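Local coordinates for protein sensor histidine kinase CitA (Klebsiella pneumoniae, PDB 1P0Z) that senses citrate in the periplasm through this ligand-binding domain and, as a membrane histidine kinase, probably activates the response regulator CitB by phosphorylation, at residues A[48-58]-A[116-127]; A[79-90]-A[102-110]. All coordinates share one frame; numbering follows the deposited sequence. Where two conformers were deposited one is given.

Contact 1. Residues A[48-58]-A[116-127]; sequences SDATYITVGDA and IGIVSVGYTIEQ. With FLC (citrate anion), chain K.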
loop_
_atom_site.group_PDB
_atom_site.type_symbol
_atom_site.label_atom_id
_atom_site.label_comp_id
_atom_site.label_asym_id
_atom_site.label_seq_id
_atom_site.Cartn_x
_atom_site.Cartn_y
_atom_site.Cartn_z
ATOM N N SER A 48 -1.507 -10.937 -7.240
ATOM C CA SER A 48 -1.865 -9.677 -7.931
ATOM C C SER A 48 -0.883 -9.429 -9.080
ATOM O O SER A 48 0.232 -9.957 -9.055
ATOM C CB SER A 48 -1.710 -8.506 -6.947
ATOM O OG SER A 48 -1.951 -7.277 -7.598
ATOM N N ASP A 49 -1.285 -8.635 -10.063
ATOM C CA ASP A 49 -0.369 -8.264 -11.135
ATOM C C ASP A 49 0.329 -6.956 -10.736
ATOM O O ASP A 49 1.160 -6.432 -11.474
ATOM C CB ASP A 49 -1.077 -8.132 -12.510
ATOM C CG ASP A 49 -2.219 -7.147 -12.511
ATOM O OD1 ASP A 49 -2.749 -6.813 -11.432
ATOM O OD2 ASP A 49 -2.600 -6.716 -13.626
ATOM N N ALA A 50 0.041 -6.446 -9.540
ATOM C CA ALA A 50 0.739 -5.224 -9.096
ATOM C C ALA A 50 2.258 -5.439 -8.999
ATOM O O ALA A 50 2.769 -6.553 -8.744
ATOM C CB ALA A 50 0.212 -4.780 -7.730
ATOM N N THR A 51 3.010 -4.361 -9.170
ATOM C CA THR A 51 4.466 -4.433 -9.053
ATOM C C THR A 51 4.885 -4.664 -7.610
ATOM O O THR A 51 5.840 -5.421 -7.328
ATOM C CB THR A 51 5.131 -3.114 -9.495
ATOM O OG1 THR A 51 4.695 -2.795 -10.800
ATOM C CG2 THR A 51 6.665 -3.263 -9.538
ATOM N N TYR A 52 4.176 -4.024 -6.686
ATOM C CA TYR A 52 4.527 -4.137 -5.289
ATOM C C TYR A 52 3.371 -3.808 -4.371
ATOM O O TYR A 52 2.365 -3.232 -4.788
ATOM C CB TYR A 52 5.702 -3.168 -4.948
ATOM C CG TYR A 52 5.378 -1.682 -5.114
ATOM C CD1 TYR A 52 4.693 -0.976 -4.126
ATOM C CD2 TYR A 52 5.754 -0.996 -6.277
ATOM C CE1 TYR A 52 4.375 0.380 -4.287
ATOM C CE2 TYR A 52 5.474 0.352 -6.435
ATOM C CZ TYR A 52 4.766 1.036 -5.425
ATOM O OH TYR A 52 4.438 2.362 -5.554
ATOM N N ILE A 53 3.552 -4.159 -3.095
ATOM C CA ILE A 53 2.599 -3.783 -2.065
ATOM C C ILE A 53 3.472 -3.387 -0.879
ATOM O O ILE A 53 4.398 -4.122 -0.516
ATOM C CB ILE A 53 1.697 -4.958 -1.608
ATOM C CG1 ILE A 53 0.903 -5.475 -2.800
ATOM C CG2 ILE A 53 0.785 -4.478 -0.463
ATOM C CD1 ILE A 53 0.048 -6.722 -2.491
ATOM N N THR A 54 3.165 -2.240 -0.281
ATOM C CA THR A 54 3.878 -1.768 0.888
ATOM C C THR A 54 2.868 -1.611 2.020
ATOM O O THR A 54 1.732 -1.156 1.782
ATOM C CB THR A 54 4.512 -0.353 0.634
ATOM O OG1 THR A 54 5.551 -0.463 -0.350
ATOM C CG2 THR A 54 5.113 0.230 1.956
ATOM N N VAL A 55 3.261 -1.993 3.244
ATOM C CA VAL A 55 2.384 -1.813 4.394
ATOM C C VAL A 55 3.164 -0.976 5.409
ATOM O O VAL A 55 4.344 -1.272 5.692
ATOM C CB VAL A 55 2.000 -3.148 5.082
ATOM C CG1 VAL A 55 1.103 -2.828 6.313
ATOM C CG2 VAL A 55 1.252 -4.071 4.077
ATOM N N GLY A 56 2.524 0.087 5.890
ATOM C CA GLY A 56 3.195 0.924 6.878
ATOM C C GLY A 56 2.379 1.039 8.161
ATOM O O GLY A 56 1.166 0.791 8.165
ATOM N N ASP A 57 3.046 1.425 9.253
ATOM C CA ASP A 57 2.317 1.614 10.506
ATOM C C ASP A 57 1.745 3.033 10.577
ATOM O O ASP A 57 1.781 3.798 9.592
ATOM C CB ASP A 57 3.195 1.275 11.729
ATOM C CG ASP A 57 4.300 2.284 11.984
ATOM O OD1 ASP A 57 4.326 3.384 11.384
ATOM O OD2 ASP A 57 5.162 1.947 12.837
ATOM N N ALA A 58 1.197 3.402 11.735
ATOM C CA ALA A 58 0.550 4.696 11.861
ATOM C C ALA A 58 1.458 5.902 11.606
ATOM O O ALA A 58 0.982 6.970 11.206
ATOM C CB ALA A 58 -0.116 4.807 13.256
ATOM N N ILE A 116 -4.375 2.996 11.972
ATOM C CA ILE A 116 -3.219 2.330 12.570
ATOM C C ILE A 116 -2.155 1.984 11.529
ATOM O O ILE A 116 -1.140 1.335 11.836
ATOM C CB ILE A 116 -3.633 1.034 13.346
ATOM C CG1 ILE A 116 -4.302 0.022 12.403
ATOM C CG2 ILE A 116 -4.585 1.429 14.520
ATOM C CD1 ILE A 116 -4.560 -1.378 13.055
ATOM N N GLY A 117 -2.400 2.385 10.283
ATOM C CA GLY A 117 -1.394 2.067 9.270
ATOM C C GLY A 117 -1.911 2.379 7.874
ATOM O O GLY A 117 -2.943 3.019 7.705
ATOM N N ILE A 118 -1.190 1.886 6.872
ATOM C CA ILE A 118 -1.539 2.190 5.479
ATOM C C ILE A 118 -1.123 1.024 4.564
ATOM O O ILE A 118 -0.145 0.327 4.809
ATOM C CB ILE A 118 -0.788 3.491 5.040
ATOM C CG1 ILE A 118 -1.131 3.877 3.596
ATOM C CG2 ILE A 118 0.744 3.309 5.226
ATOM C CD1 ILE A 118 -0.532 5.283 3.189
ATOM N N VAL A 119 -1.886 0.831 3.498
ATOM C CA VAL A 119 -1.516 -0.159 2.477
ATOM C C VAL A 119 -1.399 0.627 1.164
ATOM O O VAL A 119 -2.240 1.473 0.866
ATOM C CB VAL A 119 -2.610 -1.230 2.269
ATOM C CG1 VAL A 119 -2.265 -2.111 1.042
ATOM C CG2 VAL A 119 -2.733 -2.095 3.536
ATOM N N SER A 120 -0.328 0.344 0.428
ATOM C CA SER A 120 -0.102 1.000 -0.868
ATOM C C SER A 120 0.133 -0.123 -1.872
ATOM O O SER A 120 1.037 -0.945 -1.681
ATOM C CB SER A 120 1.154 1.891 -0.794
ATOM O OG SER A 120 1.419 2.466 -2.086
ATOM N N VAL A 121 -0.679 -0.156 -2.928
ATOM C CA VAL A 121 -0.508 -1.160 -3.975
ATOM C C VAL A 121 -0.025 -0.367 -5.187
ATOM O O VAL A 121 -0.682 0.566 -5.623
ATOM C CB VAL A 121 -1.845 -1.860 -4.282
ATOM C CG1 VAL A 121 -1.719 -2.727 -5.509
ATOM C CG2 VAL A 121 -2.284 -2.678 -3.029
ATOM N N GLY A 122 1.107 -0.762 -5.736
ATOM C CA GLY A 122 1.675 0.029 -6.818
ATOM C C GLY A 122 1.978 -0.702 -8.109
ATOM O O GLY A 122 2.283 -1.898 -8.114
ATOM N N TYR A 123 1.862 0.067 -9.199
ATOM C CA TYR A 123 2.156 -0.435 -10.555
ATOM C C TYR A 123 3.187 0.496 -11.190
ATOM O O TYR A 123 2.908 1.668 -11.413
ATOM C CB TYR A 123 0.910 -0.425 -11.442
ATOM C CG TYR A 123 -0.108 -1.491 -11.099
ATOM C CD1 TYR A 123 -0.941 -1.356 -9.988
ATOM C CD2 TYR A 123 -0.244 -2.618 -11.903
ATOM C CE1 TYR A 123 -1.912 -2.334 -9.679
ATOM C CE2 TYR A 123 -1.199 -3.611 -11.614
ATOM C CZ TYR A 123 -2.026 -3.452 -10.490
ATOM O OH TYR A 123 -2.916 -4.446 -10.205
ATOM N N THR A 124 4.403 0.017 -11.441
ATOM C CA THR A 124 5.408 0.893 -12.047
ATOM C C THR A 124 5.062 1.064 -13.534
ATOM O O THR A 124 4.969 0.097 -14.288
ATOM C CB THR A 124 6.815 0.305 -11.864
ATOM O OG1 THR A 124 7.131 0.343 -10.470
ATOM C CG2 THR A 124 7.866 1.112 -12.683
ATOM N N ILE A 125 4.922 2.314 -13.934
ATOM C CA ILE A 125 4.453 2.670 -15.244
ATOM C C ILE A 125 5.211 2.144 -16.431
ATOM O O ILE A 125 4.605 1.669 -17.414
ATOM C CB ILE A 125 4.242 4.216 -15.295
ATOM C CG1 ILE A 125 3.061 4.569 -14.350
ATOM C CG2 ILE A 125 3.824 4.659 -16.693
ATOM C CD1 ILE A 125 2.907 6.063 -14.044
ATOM N N GLU A 126 6.517 2.164 -16.331
ATOM C CA GLU A 126 7.292 1.714 -17.447
ATOM C C GLU A 126 7.072 0.246 -17.717
ATOM O O GLU A 126 7.278 -0.185 -18.851
ATOM C CB GLU A 126 8.776 2.048 -17.209
ATOM C CG GLU A 126 9.785 1.009 -17.694
ATOM C CD GLU A 126 10.053 -0.057 -16.632
ATOM O OE1 GLU A 126 10.491 0.288 -15.510
ATOM O OE2 GLU A 126 9.824 -1.244 -16.913
ATOM N N GLN A 127 6.645 -0.516 -16.706
ATOM C CA GLN A 127 6.421 -1.947 -16.845
ATOM C C GLN A 127 4.998 -2.348 -17.282
ATOM O O GLN A 127 4.695 -3.523 -17.439
ATOM C CB GLN A 127 6.766 -2.643 -15.531
ATOM C CG GLN A 127 8.243 -2.576 -15.128
ATOM C CD GLN A 127 8.450 -2.972 -13.665
ATOM O OE1 GLN A 127 7.895 -3.968 -13.193
ATOM N NE2 GLN A 127 9.246 -2.191 -12.948
HETATM C CAC FLC K . 8.761 2.105 -3.515
HETATM C CA FLC K . 7.246 2.002 -3.187
HETATM C CB FLC K . 6.772 3.106 -2.127
HETATM C CBC FLC K . 7.360 2.911 -0.681
HETATM C CG FLC K . 5.170 3.180 -2.116
HETATM C CGC FLC K . 4.504 4.211 -1.179
HETATM O OA1 FLC K . 9.580 1.913 -2.632
HETATM O OA2 FLC K . 9.011 2.461 -4.669
HETATM O OB1 FLC K . 7.302 1.799 -0.151
HETATM O OB2 FLC K . 7.810 3.926 -0.101
HETATM O OG1 FLC K . 5.203 5.146 -0.646
HETATM O OG2 FLC K . 3.319 4.059 -0.983
HETATM O OHB FLC K . 7.173 4.424 -2.530
HETATM O O HOH W 1 5.337 -4.330 -12.819
#
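Y52 and G122 pack tightly near one end of this antiparallel strand pair, next to a bulge. The phenol ring bends back over its neighbour because CG sits between the backbone N and the carbonyl carbon (chi1 64°), and G122 CA makes a CH-pi contact 3.8 Å from the ring centroid. The glycine lets the ring lie directly on the strand. Citrate CA lies over the opposite face, so the tyrosine is sandwiched between strand and ligand. On the same face of the sheet T54 OG1 donates to citrate OB1 (2.9 Å) and S120 OG to citrate OG2 (2.7 Å), in a pocket to which H65, R62 and K105 also contribute. I53, V55, V119 and V121 pack on the other face.

The 48-51 end is more open. There a classic beta bulge sets T51 and Y52 against G122, T51 OG1 accepts a nearly straight bond from T124 N (2.9 Å), and a water links T51 OG1 to Q127 OE1. Y123 OH reaches D49 OD1 at 2.7 Å from above the carboxylate plane; R11 also pairs with this oxygen.

Strand 116-124 runs between 52-57 and 101-109 in the sheet, with helices 6-20 and 23-30 packed against V119.

Contact 2. Residues A[79-90]-A[102-110]; sequences DSDEALINAKSY and LRGKSPIQD. With NA (sodium ion), chain L; OMO (Mo(VI)(=O)(oh)2 cluster), chain N.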
loop_
_atom_site.group_PDB
_atom_site.type_symbol
_atom_site.label_atom_id
_atom_site.label_comp_id
_atom_site.label_asym_id
_atom_site.label_seq_id
_atom_site.Cartn_x
_atom_site.Cartn_y
_atom_site.Cartn_z
ATOM N N ASP A 79 3.460 11.191 0.020
ATOM C CA ASP A 79 2.111 11.036 -0.525
ATOM C C ASP A 79 1.277 10.059 0.304
ATOM O O ASP A 79 0.292 9.494 -0.195
ATOM C CB ASP A 79 2.175 10.592 -2.002
ATOM C CG ASP A 79 2.722 9.147 -2.196
ATOM O OD1 ASP A 79 3.474 8.629 -1.334
ATOM O OD2 ASP A 79 2.378 8.517 -3.243
ATOM N N SER A 80 1.634 9.897 1.571
ATOM C CA SER A 80 0.893 8.982 2.433
ATOM C C SER A 80 0.108 9.745 3.514
ATOM O O SER A 80 -0.710 9.156 4.215
ATOM C CB SER A 80 1.847 7.992 3.127
ATOM O OG SER A 80 2.523 7.177 2.180
ATOM N N ASP A 81 0.337 11.058 3.614
ATOM C CA ASP A 81 -0.320 11.827 4.670
ATOM C C ASP A 81 -1.827 11.795 4.671
ATOM O O ASP A 81 -2.444 11.676 5.747
ATOM C CB ASP A 81 0.152 13.279 4.612
ATOM C CG ASP A 81 1.503 13.465 5.289
ATOM O OD1 ASP A 81 2.291 12.482 5.330
ATOM O OD2 ASP A 81 1.776 14.589 5.774
ATOM N N GLU A 82 -2.435 11.876 3.481
ATOM C CA GLU A 82 -3.889 11.921 3.476
ATOM C C GLU A 82 -4.527 10.634 3.991
ATOM O O GLU A 82 -5.614 10.678 4.574
ATOM C CB GLU A 82 -4.409 12.352 2.104
ATOM C CG GLU A 82 -3.905 13.796 1.773
ATOM C CD GLU A 82 -4.154 14.811 2.927
ATOM O OE1 GLU A 82 -5.247 14.819 3.560
ATOM O OE2 GLU A 82 -3.235 15.632 3.208
ATOM N N ALA A 83 -3.848 9.505 3.817
ATOM C CA ALA A 83 -4.378 8.250 4.335
ATOM C C ALA A 83 -4.051 8.139 5.835
ATOM O O ALA A 83 -4.919 7.775 6.638
ATOM C CB ALA A 83 -3.742 7.053 3.591
ATOM N N LEU A 84 -2.815 8.451 6.206
ATOM C CA LEU A 84 -2.390 8.304 7.595
ATOM C C LEU A 84 -3.008 9.285 8.559
ATOM O O LEU A 84 -3.318 8.932 9.719
ATOM C CB LEU A 84 -0.859 8.395 7.701
ATOM C CG LEU A 84 -0.124 7.168 7.140
ATOM C CD1 LEU A 84 1.366 7.441 7.076
ATOM C CD2 LEU A 84 -0.473 5.899 7.975
ATOM N N ILE A 85 -3.209 10.507 8.092
ATOM C CA ILE A 85 -3.761 11.542 8.949
ATOM C C ILE A 85 -5.248 11.738 8.787
ATOM O O ILE A 85 -5.976 11.872 9.800
ATOM C CB ILE A 85 -3.034 12.892 8.676
ATOM C CG1 ILE A 85 -1.543 12.737 8.975
ATOM C CG2 ILE A 85 -3.644 14.008 9.526
ATOM C CD1 ILE A 85 -0.743 13.952 8.541
ATOM N N ASN A 86 -5.726 11.719 7.529
ATOM C CA ASN A 86 -7.116 11.980 7.249
ATOM C C ASN A 86 -7.977 10.797 6.799
ATOM O O ASN A 86 -9.139 10.956 6.454
ATOM C CB ASN A 86 -7.188 13.154 6.267
ATOM C CG ASN A 86 -6.710 14.436 6.916
ATOM O OD1 ASN A 86 -7.086 14.699 8.066
ATOM N ND2 ASN A 86 -5.880 15.237 6.221
ATOM N N ALA A 87 -7.395 9.604 6.864
ATOM C CA ALA A 87 -8.086 8.365 6.540
ATOM C C ALA A 87 -8.709 8.318 5.149
ATOM O O ALA A 87 -9.729 7.648 4.929
ATOM C CB ALA A 87 -9.155 8.038 7.628
ATOM N N LYS A 88 -8.061 9.002 4.208
ATOM C CA LYS A 88 -8.524 9.013 2.818
ATOM C C LYS A 88 -7.932 7.841 2.018
ATOM O O LYS A 88 -6.807 7.397 2.299
ATOM C CB LYS A 88 -8.088 10.306 2.127
ATOM C CG LYS A 88 -8.609 11.558 2.799
ATOM C CD LYS A 88 -10.117 11.723 2.731
ATOM C CE LYS A 88 -10.513 13.163 3.179
ATOM N NZ LYS A 88 -11.985 13.365 3.075
ATOM N N SER A 89 -8.709 7.367 1.031
ATOM C CA SER A 89 -8.229 6.322 0.096
ATOM C C SER A 89 -8.145 7.024 -1.263
ATOM O O SER A 89 -9.065 7.756 -1.657
ATOM C CB SER A 89 -9.189 5.134 0.041
ATOM O OG SER A 89 -9.205 4.447 1.312
ATOM N N TYR A 90 -7.065 6.809 -2.001
ATOM C CA TYR A 90 -6.887 7.562 -3.251
ATOM C C TYR A 90 -5.784 6.966 -4.140
ATOM O O TYR A 90 -5.052 6.074 -3.715
ATOM C CB TYR A 90 -6.467 9.005 -2.912
ATOM C CG TYR A 90 -5.299 9.080 -1.926
ATOM C CD1 TYR A 90 -5.523 9.000 -0.546
ATOM C CD2 TYR A 90 -3.955 9.154 -2.361
ATOM C CE1 TYR A 90 -4.473 8.976 0.366
ATOM C CE2 TYR A 90 -2.886 9.135 -1.428
ATOM C CZ TYR A 90 -3.153 9.042 -0.062
ATOM O OH TYR A 90 -2.122 9.020 0.896
ATOM N N LEU A 102 2.037 4.228 -10.216
ATOM C CA LEU A 102 0.696 4.683 -9.808
ATOM C C LEU A 102 0.392 3.840 -8.563
ATOM O O LEU A 102 0.526 2.612 -8.627
ATOM C CB LEU A 102 -0.296 4.367 -10.934
ATOM C CG LEU A 102 -1.593 5.177 -11.017
ATOM C CD1 LEU A 102 -1.291 6.650 -11.118
ATOM C CD2 LEU A 102 -2.386 4.718 -12.224
ATOM N N ARG A 103 -0.025 4.470 -7.454
ATOM C CA ARG A 103 -0.280 3.777 -6.189
ATOM C C ARG A 103 -1.721 3.918 -5.801
ATOM O O ARG A 103 -2.292 4.989 -5.998
ATOM C CB ARG A 103 0.488 4.423 -5.015
ATOM C CG ARG A 103 2.000 4.465 -5.189
ATOM C CD ARG A 103 2.503 5.879 -5.754
ATOM N NE ARG A 103 3.949 5.686 -5.808
ATOM C CZ ARG A 103 4.780 5.901 -4.776
ATOM N NH1 ARG A 103 4.316 6.394 -3.642
ATOM N NH2 ARG A 103 6.064 5.468 -4.856
ATOM N N GLY A 104 -2.291 2.849 -5.282
ATOM C CA GLY A 104 -3.622 2.964 -4.689
ATOM C C GLY A 104 -3.282 2.892 -3.192
ATOM O O GLY A 104 -2.596 1.959 -2.771
ATOM N N LYS A 105 -3.750 3.865 -2.396
ATOM C CA LYS A 105 -3.449 3.927 -0.966
ATOM C C LYS A 105 -4.718 3.925 -0.169
ATOM O O LYS A 105 -5.707 4.516 -0.588
ATOM C CB LYS A 105 -2.715 5.214 -0.640
ATOM C CG LYS A 105 -1.454 5.480 -1.525
ATOM C CD LYS A 105 -0.239 5.696 -0.630
ATOM C CE LYS A 105 0.883 6.271 -1.406
ATOM N NZ LYS A 105 2.055 6.364 -0.497
ATOM N N SER A 106 -4.692 3.228 0.976
ATOM C CA SER A 106 -5.901 3.215 1.826
ATOM C C SER A 106 -5.408 2.974 3.251
ATOM O O SER A 106 -4.482 2.179 3.476
ATOM C CB SER A 106 -6.828 2.057 1.388
ATOM O OG SER A 106 -8.060 2.120 2.118
ATOM N N PRO A 107 -6.057 3.611 4.249
ATOM C CA PRO A 107 -5.606 3.406 5.632
ATOM C C PRO A 107 -6.074 2.054 6.153
ATOM O O PRO A 107 -7.065 1.485 5.654
ATOM C CB PRO A 107 -6.330 4.523 6.410
ATOM C CG PRO A 107 -7.623 4.737 5.626
ATOM C CD PRO A 107 -7.154 4.586 4.152
ATOM N N ILE A 108 -5.328 1.498 7.090
ATOM C CA ILE A 108 -5.740 0.272 7.789
ATOM C C ILE A 108 -6.287 0.883 9.095
ATOM O O ILE A 108 -5.592 1.671 9.740
ATOM C CB ILE A 108 -4.546 -0.623 8.151
ATOM C CG1 ILE A 108 -3.708 -0.942 6.909
ATOM C CG2 ILE A 108 -5.065 -1.898 8.815
ATOM C CD1 ILE A 108 -2.417 -1.727 7.230
ATOM N N GLN A 109 -7.517 0.524 9.467
ATOM C CA GLN A 109 -8.192 1.095 10.650
ATOM C C GLN A 109 -8.643 0.062 11.658
ATOM O O GLN A 109 -9.001 -1.044 11.275
ATOM C CB GLN A 109 -9.411 1.882 10.185
ATOM C CG GLN A 109 -9.040 3.175 9.469
ATOM C CD GLN A 109 -10.190 3.743 8.686
ATOM O OE1 GLN A 109 -10.560 3.212 7.631
ATOM N NE2 GLN A 109 -10.789 4.829 9.196
ATOM N N ASP A 110 -8.616 0.416 12.947
ATOM C CA ASP A 110 -9.157 -0.534 13.927
ATOM C C ASP A 110 -10.694 -0.428 13.910
ATOM O O ASP A 110 -11.270 0.353 13.143
ATOM C CB ASP A 110 -8.580 -0.316 15.351
ATOM C CG ASP A 110 -8.936 1.023 15.968
ATOM O OD1 ASP A 110 -9.930 1.673 15.593
ATOM O OD2 ASP A 110 -8.191 1.423 16.903
HETATM NA NA NA L . -8.861 1.077 4.144
HETATM O OM1 OMO N . 9.116 6.206 -1.317
HETATM MO MO OMO N . 7.286 5.900 -1.018
HETATM O OR1 OMO N . 6.616 7.118 -2.017
HETATM O OM2 OMO N . 7.141 6.565 0.588
HETATM O O HOH W 2 -10.050 0.604 6.271
HETATM O O HOH W 3 -10.470 3.004 4.109
HETATM O O HOH W 4 -10.565 -0.226 3.129
#
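D79 and K105 meet at about a right angle, the lysine ammonium approaching the carboxylate from above its plane rather than along its edge. K105 NZ donates to D79 OD1 at 2.8 Å and to S80 OG at the same distance. The lysine chain is bent at chi2 (-125°) and extended beyond it, which carries the ammonium from the strand up to the turn before helix 81-86.

R103, two residues back on the same face of the strand, also crosses D79 at about a right angle, its guanidinium plane turned 46° from the carboxylate. NH1 forms a salt bridge with D79 OD2 (2.9 Å), though the hydrogen bond within it is weak. The same nitrogen donates to the molybdenum oxide cluster at OR1, which lies at the guanidinium edge. S92 is a further partner of D79 OD2.

Y90 lies obliquely across K105, whose CB sits over one ring face, 4.2 Å from the centroid. Backbone bonds in both directions join the two residues as an antiparallel hydrogen-bonded pair, while Y90 OH donates to D79 O at 2.7 Å, tying the turn to the edge strand. Farther along, P107 packs against A83 and A87. Beside it the hydroxyls of S89 and S106 share a hydrogen bond of 2.7 Å, and S106 OG and P107 O, with S20 and three waters, bind sodium.

R103 and K105 are established citrate-binding residues, and both grip the bound citrate here, R103 only weakly. A single carboxylate bridging the two cations would partly offset their charge and hold them in place, consistent with D79 acting as a second-shell residue that organises a pocket for a multiply charged anion.

In the fold
Contact 2 falls wholly within the interval between 48-58 and 116-127, yet its strand packs directly beside the last strand of contact 1. The two centres are 11 Å apart on one five-stranded antiparallel sheet of the periplasmic PAS-type domain, in the order 62-64, 52-57, 115-124, 101-109, 90-96. Strand 115-124 follows 101-109 in the chain and bonds to it through V121 O with G104 N and I116 N with I108 O, while Y52, whose OH is hydrogen-bonded to S101, packs on R103. Contact 1 thus builds the sheet's centre, contact 2 sets helix 81-86 against the face that carries Y52, T54 and S120, and together they supply neighbouring parts of the citrate pocket, S120 and K105 meeting the same citrate carboxylate.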